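Local coordinates for protein putative oxidoreductase yhhX (Escherichia coli K-12, PDB 3F4L) that is probably an NADP-dependent oxidoreductase of the Gfo/Idh/MocA family, possibly acting as a scyllo-inositol dehydrogenase, at residues D207-A212 and K224-V229; Y195-L200 and R331-A336. One frame throughout, in Å; residues are numbered along the deposited sequence.

Contact 1: D207-A212 and K224-V229; sequences DDTFEA and KTSHLV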
ATOM      1  N   ASP A 207      -3.952   9.616 -16.723  1.00 23.66           N
ATOM      2  CA  ASP A 207      -3.357   8.758 -15.699  1.00 21.32           C
ATOM      3  C   ASP A 207      -3.340   7.268 -16.052  1.00 19.85           C
ATOM      4  O   ASP A 207      -4.275   6.748 -16.660  1.00 18.41           O
ATOM      5  CB  ASP A 207      -4.103   8.935 -14.381  1.00 22.50           C
ATOM      6  CG  ASP A 207      -5.515   8.371 -14.431  1.00 24.93           C
ATOM      7  OD1 ASP A 207      -6.399   9.011 -15.046  1.00 20.27           O
ATOM      8  OD2 ASP A 207      -5.733   7.276 -13.864  1.00 24.63           O
ATOM      9  N   ASP A 208      -2.268   6.588 -15.654  1.00 18.46           N
ATOM     10  CA  ASP A 208      -2.122   5.151 -15.889  1.00 20.43           C
ATOM     11  C   ASP A 208      -1.714   4.478 -14.589  1.00 20.43           C
ATOM     12  O   ASP A 208      -1.375   3.295 -14.559  1.00 20.66           O
ATOM     13  CB  ASP A 208      -1.048   4.875 -16.950  1.00 20.73           C
ATOM     14  CG  ASP A 208       0.326   5.388 -16.543  1.00 23.53           C
ATOM     15  OD1 ASP A 208       0.505   5.818 -15.380  1.00 21.13           O
ATOM     16  OD2 ASP A 208       1.236   5.354 -17.396  1.00 20.61           O
ATOM     17  N   THR A 209      -1.759   5.250 -13.514  1.00 20.28           N
ATOM     18  CA  THR A 209      -1.363   4.780 -12.198  1.00 19.41           C
ATOM     19  C   THR A 209      -2.250   5.435 -11.148  1.00 18.99           C
ATOM     20  O   THR A 209      -2.467   6.646 -11.193  1.00 18.68           O
ATOM     21  CB  THR A 209       0.088   5.195 -11.910  1.00 21.29           C
ATOM     22  OG1 THR A 209       0.911   4.824 -13.021  1.00 18.35           O
ATOM     23  CG2 THR A 209       0.602   4.535 -10.633  1.00 19.62           C
ATOM     24  N   PHE A 210      -2.770   4.646 -10.216  1.00 15.14           N
ATOM     25  CA  PHE A 210      -3.597   5.212  -9.171  1.00 15.92           C
ATOM     26  C   PHE A 210      -3.689   4.341  -7.941  1.00 15.02           C
ATOM     27  O   PHE A 210      -3.466   3.133  -7.993  1.00 14.89           O
ATOM     28  CB  PHE A 210      -5.017   5.507  -9.684  1.00 15.86           C
ATOM     29  CG  PHE A 210      -5.866   4.282  -9.906  1.00 14.18           C
ATOM     30  CD1 PHE A 210      -6.010   3.735 -11.175  1.00 15.36           C
ATOM     31  CD2 PHE A 210      -6.528   3.679  -8.844  1.00 17.78           C
ATOM     32  CE1 PHE A 210      -6.800   2.609 -11.382  1.00 16.80           C
ATOM     33  CE2 PHE A 210      -7.321   2.548  -9.041  1.00 15.97           C
ATOM     34  CZ  PHE A 210      -7.459   2.013 -10.308  1.00 17.75           C
ATOM     35  N   GLU A 211      -4.002   4.987  -6.826  1.00 15.95           N
ATOM     36  CA  GLU A 211      -4.209   4.306  -5.563  1.00 16.10           C
ATOM     37  C   GLU A 211      -5.268   5.114  -4.834  1.00 17.52           C
ATOM     38  O   GLU A 211      -5.077   6.297  -4.554  1.00 18.19           O
ATOM     39  CB  GLU A 211      -2.941   4.257  -4.709  1.00 21.00           C
ATOM     40  CG  GLU A 211      -3.175   3.500  -3.395  1.00 21.46           C
ATOM     41  CD  GLU A 211      -1.946   3.416  -2.508  1.00 29.30           C
ATOM     42  OE1 GLU A 211      -0.822   3.278  -3.042  1.00 31.17           O
ATOM     43  OE2 GLU A 211      -2.112   3.465  -1.266  1.00 30.68           O
ATOM     44  N   ALA A 212      -6.403   4.483  -4.569  1.00 17.08           N
ATOM     45  CA  ALA A 212      -7.480   5.138  -3.857  1.00 17.96           C
ATOM     46  C   ALA A 212      -7.605   4.424  -2.527  1.00 18.08           C
ATOM     47  O   ALA A 212      -7.575   3.197  -2.466  1.00 18.70           O
ATOM     48  CB  ALA A 212      -8.782   5.035  -4.640  1.00 15.39           C
ATOM     49  N   LYS A 224      -5.591  -0.152  -6.042  1.00 21.72           N
ATOM     50  CA  LYS A 224      -4.555   0.463  -6.845  1.00 21.65           C
ATOM     51  C   LYS A 224      -4.159  -0.327  -8.073  1.00 20.91           C
ATOM     52  O   LYS A 224      -4.301  -1.551  -8.125  1.00 19.75           O
ATOM     53  CB  LYS A 224      -3.324   0.736  -5.978  1.00 23.10           C
ATOM     54  CG  LYS A 224      -2.774  -0.489  -5.275  1.00 26.67           C
ATOM     55  CD  LYS A 224      -1.736  -0.120  -4.219  1.00 27.61           C
ATOM     56  CE  LYS A 224      -0.475   0.462  -4.839  1.00 28.96           C
ATOM     57  NZ  LYS A 224       0.520   0.841  -3.794  1.00 31.09           N
ATOM     58  N   THR A 225      -3.688   0.403  -9.078  1.00 21.85           N
ATOM     59  CA  THR A 225      -3.230  -0.206 -10.318  1.00 22.37           C
ATOM     60  C   THR A 225      -2.076   0.601 -10.877  1.00 20.89           C
ATOM     61  O   THR A 225      -1.957   1.803 -10.646  1.00 18.96           O
ATOM     62  CB  THR A 225      -4.321  -0.279 -11.422  1.00 24.23           C
ATOM     63  OG1 THR A 225      -4.275   0.904 -12.226  1.00 33.29           O
ATOM     64  CG2 THR A 225      -5.691  -0.455 -10.829  1.00 24.83           C
ATOM     65  N   SER A 226      -1.224  -0.080 -11.624  1.00 19.14           N
ATOM     66  CA  SER A 226      -0.077   0.552 -12.246  1.00 19.18           C
ATOM     67  C   SER A 226       0.243  -0.296 -13.455  1.00 17.33           C
ATOM     68  O   SER A 226      -0.039  -1.494 -13.456  1.00 17.68           O
ATOM     69  CB  SER A 226       1.116   0.555 -11.287  1.00 17.31           C
ATOM     70  OG  SER A 226       2.294   0.989 -11.942  1.00 22.41           O
ATOM     71  N   HIS A 227       0.795   0.322 -14.495  1.00 16.45           N
ATOM     72  CA  HIS A 227       1.178  -0.429 -15.687  1.00 18.52           C
ATOM     73  C   HIS A 227       2.676  -0.699 -15.620  1.00 18.40           C
ATOM     74  O   HIS A 227       3.291  -1.067 -16.621  1.00 18.50           O
ATOM     75  CB  HIS A 227       0.858   0.362 -16.965  1.00 21.25           C
ATOM     76  CG  HIS A 227      -0.607   0.461 -17.265  1.00 24.41           C
ATOM     77  ND1 HIS A 227      -1.482   1.185 -16.481  1.00 24.86           N
ATOM     78  CD2 HIS A 227      -1.351  -0.082 -18.257  1.00 24.46           C
ATOM     79  CE1 HIS A 227      -2.701   1.084 -16.979  1.00 27.29           C
ATOM     80  NE2 HIS A 227      -2.649   0.321 -18.057  1.00 26.63           N
ATOM     81  N   LEU A 228       3.266  -0.513 -14.438  1.00 16.72           N
ATOM     82  CA  LEU A 228       4.702  -0.731 -14.276  1.00 18.36           C
ATOM     83  C   LEU A 228       5.023  -1.630 -13.083  1.00 16.58           C
ATOM     84  O   LEU A 228       5.707  -1.220 -12.153  1.00 16.81           O
ATOM     85  CB  LEU A 228       5.409   0.620 -14.128  1.00 18.41           C
ATOM     86  CG  LEU A 228       5.317   1.540 -15.350  1.00 18.53           C
ATOM     87  CD1 LEU A 228       5.875   2.911 -15.000  1.00 21.91           C
ATOM     88  CD2 LEU A 228       6.088   0.913 -16.523  1.00 17.76           C
ATOM     89  N   VAL A 229       4.524  -2.859 -13.133  1.00 16.80           N
ATOM     90  CA  VAL A 229       4.735  -3.827 -12.065  1.00 16.94           C
ATOM     91  C   VAL A 229       5.249  -5.125 -12.684  1.00 17.64           C
ATOM     92  O   VAL A 229       4.477  -5.946 -13.169  1.00 18.23           O
ATOM     93  CB  VAL A 229       3.410  -4.082 -11.289  1.00 17.32           C
ATOM     94  CG1 VAL A 229       3.581  -5.196 -10.257  1.00 15.31           C
ATOM     95  CG2 VAL A 229       2.968  -2.800 -10.613  1.00 18.10           C
TER
HETATM   96  O   HOH W   1       1.843   2.910 -14.525  1.00 25.06           O

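Contact 2: Y195-L200 and R331-A336; sequences YDIRSL and RGFEQA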
ATOM      1  N   TYR A 195      -6.557  10.157  -2.504  1.00 14.07           N
ATOM      2  CA  TYR A 195      -6.213   9.906  -3.899  1.00 14.96           C
ATOM      3  C   TYR A 195      -4.739  10.136  -4.252  1.00 17.91           C
ATOM      4  O   TYR A 195      -4.100  11.064  -3.754  1.00 17.82           O
ATOM      5  CB  TYR A 195      -7.029  10.804  -4.843  1.00 14.13           C
ATOM      6  CG  TYR A 195      -8.536  10.802  -4.693  1.00 16.18           C
ATOM      7  CD1 TYR A 195      -9.179  11.739  -3.886  1.00 15.77           C
ATOM      8  CD2 TYR A 195      -9.326   9.905  -5.417  1.00 14.43           C
ATOM      9  CE1 TYR A 195     -10.567  11.790  -3.808  1.00 16.22           C
ATOM     10  CE2 TYR A 195     -10.714   9.944  -5.345  1.00 13.73           C
ATOM     11  CZ  TYR A 195     -11.329  10.889  -4.542  1.00 19.10           C
ATOM     12  OH  TYR A 195     -12.707  10.932  -4.472  1.00 20.56           O
ATOM     13  N   ASP A 196      -4.235   9.282  -5.138  1.00 17.93           N
ATOM     14  CA  ASP A 196      -2.885   9.350  -5.695  1.00 19.75           C
ATOM     15  C   ASP A 196      -3.106   8.912  -7.142  1.00 20.81           C
ATOM     16  O   ASP A 196      -3.286   7.724  -7.413  1.00 21.66           O
ATOM     17  CB  ASP A 196      -1.926   8.368  -5.010  1.00 19.41           C
ATOM     18  CG  ASP A 196      -0.669   8.109  -5.838  1.00 23.16           C
ATOM     19  OD1 ASP A 196      -0.155   9.068  -6.461  1.00 24.08           O
ATOM     20  OD2 ASP A 196      -0.185   6.951  -5.865  1.00 22.91           O
ATOM     21  N   ILE A 197      -3.107   9.871  -8.060  1.00 20.37           N
ATOM     22  CA  ILE A 197      -3.342   9.592  -9.471  1.00 20.92           C
ATOM     23  C   ILE A 197      -2.204  10.179 -10.310  1.00 22.55           C
ATOM     24  O   ILE A 197      -2.026  11.398 -10.363  1.00 21.57           O
ATOM     25  CB  ILE A 197      -4.684  10.216  -9.923  1.00 19.67           C
ATOM     26  CG1 ILE A 197      -5.817   9.738  -9.004  1.00 19.50           C
ATOM     27  CG2 ILE A 197      -4.981   9.831 -11.377  1.00 21.29           C
ATOM     28  CD1 ILE A 197      -7.153  10.453  -9.227  1.00 15.88           C
ATOM     29  N   ARG A 198      -1.447   9.308 -10.975  1.00 23.25           N
ATOM     30  CA  ARG A 198      -0.314   9.757 -11.773  1.00 24.52           C
ATOM     31  C   ARG A 198      -0.230   9.171 -13.186  1.00 23.11           C
ATOM     32  O   ARG A 198      -0.770   8.101 -13.473  1.00 19.17           O
ATOM     33  CB  ARG A 198       0.991   9.451 -11.026  1.00 25.43           C
ATOM     34  CG  ARG A 198       0.839   9.470  -9.521  1.00 30.10           C
ATOM     35  CD  ARG A 198       2.141   9.781  -8.785  1.00 30.04           C
ATOM     36  NE  ARG A 198       3.189   8.767  -8.900  1.00 32.01           N
ATOM     37  CZ  ARG A 198       3.098   7.515  -8.457  1.00 32.24           C
ATOM     38  NH1 ARG A 198       1.991   7.085  -7.869  1.00 30.77           N
ATOM     39  NH2 ARG A 198       4.138   6.697  -8.572  1.00 32.11           N
ATOM     40  N   SER A 199       0.460   9.902 -14.059  1.00 22.98           N
ATOM     41  CA  SER A 199       0.685   9.500 -15.445  1.00 24.41           C
ATOM     42  C   SER A 199       2.198   9.304 -15.536  1.00 22.16           C
ATOM     43  O   SER A 199       2.952  10.273 -15.630  1.00 22.92           O
ATOM     44  CB  SER A 199       0.227  10.611 -16.393  1.00 25.21           C
ATOM     45  OG  SER A 199       0.449  10.234 -17.738  1.00 26.95           O
ATOM     46  N   LEU A 200       2.635   8.049 -15.494  1.00 21.27           N
ATOM     47  CA  LEU A 200       4.059   7.719 -15.498  1.00 21.32           C
ATOM     48  C   LEU A 200       4.731   7.355 -16.818  1.00 20.46           C
ATOM     49  O   LEU A 200       5.845   7.790 -17.086  1.00 21.26           O
ATOM     50  CB  LEU A 200       4.307   6.570 -14.517  1.00 21.23           C
ATOM     51  CG  LEU A 200       3.993   6.806 -13.039  1.00 20.40           C
ATOM     52  CD1 LEU A 200       4.146   5.488 -12.282  1.00 21.19           C
ATOM     53  CD2 LEU A 200       4.919   7.861 -12.467  1.00 20.65           C
ATOM     54  N   ARG A 331     -14.524  13.202  -7.800  1.00 24.80           N
ATOM     55  CA  ARG A 331     -13.779  13.974  -6.820  1.00 24.81           C
ATOM     56  C   ARG A 331     -12.282  13.672  -6.797  1.00 24.70           C
ATOM     57  O   ARG A 331     -11.519  14.353  -6.115  1.00 22.85           O
ATOM     58  CB  ARG A 331     -14.395  13.787  -5.430  1.00 25.80           C
ATOM     59  CG  ARG A 331     -15.846  14.286  -5.355  1.00 27.52           C
ATOM     60  CD  ARG A 331     -16.296  14.496  -3.914  1.00 27.41           C
ATOM     61  NE  ARG A 331     -15.478  15.510  -3.261  1.00 27.04           N
ATOM     62  CZ  ARG A 331     -15.567  15.837  -1.976  1.00 29.88           C
ATOM     63  NH1 ARG A 331     -16.444  15.222  -1.192  1.00 30.32           N
ATOM     64  NH2 ARG A 331     -14.778  16.782  -1.476  1.00 29.18           N
ATOM     65  N   GLY A 332     -11.860  12.667  -7.553  1.00 24.93           N
ATOM     66  CA  GLY A 332     -10.448  12.347  -7.599  1.00 24.93           C
ATOM     67  C   GLY A 332      -9.728  13.416  -8.406  1.00 24.80           C
ATOM     68  O   GLY A 332      -8.521  13.608  -8.270  1.00 22.11           O
ATOM     69  N   PHE A 333     -10.480  14.118  -9.245  1.00 25.19           N
ATOM     70  CA  PHE A 333      -9.919  15.171 -10.085  1.00 26.80           C
ATOM     71  C   PHE A 333     -10.398  16.552  -9.624  1.00 28.97           C
ATOM     72  O   PHE A 333     -10.294  17.542 -10.347  1.00 27.59           O
ATOM     73  CB  PHE A 333     -10.297  14.905 -11.549  1.00 24.84           C
ATOM     74  CG  PHE A 333      -9.742  13.613 -12.078  1.00 23.23           C
ATOM     75  CD1 PHE A 333      -8.404  13.512 -12.444  1.00 21.42           C
ATOM     76  CD2 PHE A 333     -10.534  12.473 -12.131  1.00 21.97           C
ATOM     77  CE1 PHE A 333      -7.865  12.295 -12.849  1.00 20.50           C
ATOM     78  CE2 PHE A 333     -10.000  11.251 -12.534  1.00 20.34           C
ATOM     79  CZ  PHE A 333      -8.663  11.164 -12.893  1.00 22.20           C
ATOM     80  N   GLU A 334     -10.909  16.599  -8.400  1.00 30.06           N
ATOM     81  CA  GLU A 334     -11.408  17.832  -7.804  1.00 33.83           C
ATOM     82  C   GLU A 334     -10.238  18.783  -7.569  1.00 33.83           C
ATOM     83  O   GLU A 334     -10.344  19.987  -7.801  1.00 34.02           O
ATOM     84  CB  GLU A 334     -12.102  17.509  -6.483  1.00 35.62           C
ATOM     85  CG  GLU A 334     -12.929  18.630  -5.908  1.00 40.29           C
ATOM     86  CD  GLU A 334     -13.713  18.176  -4.698  1.00 42.41           C
ATOM     87  OE1 GLU A 334     -13.088  17.893  -3.655  1.00 45.34           O
ATOM     88  OE2 GLU A 334     -14.954  18.091  -4.797  1.00 42.90           O
ATOM     89  N   GLN A 335      -9.122  18.233  -7.102  1.00 33.07           N
ATOM     90  CA  GLN A 335      -7.919  19.019  -6.860  1.00 32.91           C
ATOM     91  C   GLN A 335      -6.703  18.210  -7.302  1.00 31.17           C
ATOM     92  O   GLN A 335      -6.822  17.021  -7.609  1.00 29.08           O
ATOM     93  CB  GLN A 335      -7.822  19.418  -5.379  1.00 34.70           C
ATOM     94  CG  GLN A 335      -7.866  18.280  -4.391  1.00 39.89           C
ATOM     95  CD  GLN A 335      -8.140  18.755  -2.968  1.00 42.12           C
ATOM     96  OE1 GLN A 335      -7.491  19.682  -2.472  1.00 42.40           O
ATOM     97  NE2 GLN A 335      -9.101  18.112  -2.303  1.00 41.18           N
ATOM     98  N   ALA A 336      -5.542  18.852  -7.362  1.00 30.15           N
ATOM     99  CA  ALA A 336      -4.325  18.167  -7.782  1.00 29.69           C
ATOM    100  C   ALA A 336      -3.982  17.010  -6.846  1.00 28.58           C
ATOM    101  O   ALA A 336      -4.246  17.074  -5.642  1.00 28.17           O
ATOM    102  CB  ALA A 336      -3.154  19.157  -7.837  1.00 29.97           C
TER

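Contact 1: D207-A212 and K224-V229
Phe210 and Thr225 face each other as an antiparallel hydrogen-bonded pair, Phe210 N giving its hydrogen to Thr225 O at 3.0 Å and Thr225 N giving one back to Phe210 O at 2.9 Å. With chi1 at 73°, Phe210 CG sits between its own backbone N and carbonyl carbon, which swings the ring across to the partner strand. There one face lies over Thr225 N, while CZ is modelled 3.1 Å from Thr225 CG2, closer than ordinary packing allows, so the exact value is doubtful. Thr225 OG1 is buried against the ring's CE1 and has no hydrogen-bonding partner in the model.

On the other face of the sheet, Glu211 and Lys224 run side by side and point the same way. Glu211 has CG anti to its N and runs on extended beyond it, whereas the lysine bends at chi3 (-67°) and brings NZ to Glu211 OE1 at 2.9 Å, a salt bridge in which NZ comes to the oxygen from above the carboxylate plane. That oxygen also pairs with Lys220 of the second subunit, and Lys224 NZ with Glu148 of that subunit, so the charges form a network across the dimer interface.

Farther along, His227 ND1 donates to Asp208 O at 2.9 Å, near the imidazole plane and on a carbonyl lone pair. One water joins the two segments, donating to Thr209 OG1 and accepting from His227 N. Ser226 OG accepts from Leu228 N, an ST turn.

The segments belong to the beta hairpin of strands 209-216 and 219-225. Asp208 and Thr209 form a classic bulge opposite Arg198 of strand 192-198, and helix 171-187 packs on the Phe210 side through Ala171 and Phe172.

Contact 2: Y195-L200 and R331-A336
Tyr195 and Gly332 bring the backbones to 6.1 Å between their CA atoms, where strand 192-198 passes the type I turn Arg331-Glu334 with no hydrogen bond between the two segments. Gly332 CA rests over the centre of the Tyr195 ring, 3.4 Å from the centroid and 15° off the ring normal, a CH-pi contact. The tyrosine reaches it with CG anti to the carbonyl carbon (chi1 -53°), and its OH passes on to within 3.5 Å of Arg331 CB. That hydroxyl is hydrogen-bonded to the carbonyl oxygen of Ile328, in helix 319-331.

Ile197, two residues along the strand, also points toward the turn. Its CD1 touches Gly332 O at 3.6 Å and stands over one face of the Phe333 ring, offset toward the rim, with CZ the nearest ring atom at 4.0 Å. Gly332, with no side chain, sits against Tyr195 CE2 and Ile197 CD1, which is consistent with the close approach of the turn.

Arg331 turns its guanidinium edge to Glu334 across the turn. NH2 meets the syn lone pair of OE1 at 3.0 Å, almost in the guanidinium plane, while NH1 binds the carbonyl oxygen of Thr342.

A leucine in place of Tyr195 would probably open a gap beneath Gly332 and leave the Ile328 carbonyl without its hydroxyl partner.

The chemistry is thus chiefly dispersion and CH-pi packing between strand and turn: no hydrogen bond crosses, and the polar ends of Tyr195 and Arg331 find their partners within the turn or at the carbonyls of Ile328 and Thr342.

How the contacts relate
Contacts 1 and 2 lie about 11 Å apart, centre to centre, in the same mixed sheet of the C-terminal alpha/beta domain. Strands 192-198 and 209-216 are antiparallel neighbours, joined by probable hydrogen bonds from Arg198 N to Thr209 O and from Glu211 N to Asp196 O, both 2.9 Å. Asp207 CB also packs on Ile197 CG2 at 3.3 Å. Along the chain, the hairpin of contact 1 is nested inside the loop closed by contact 2. Phe172 of helix 171-187 touches residues of both. Asp196 and Glu211 each form a salt bridge with Lys220 of the second subunit, carrying the dimer interface across both strands.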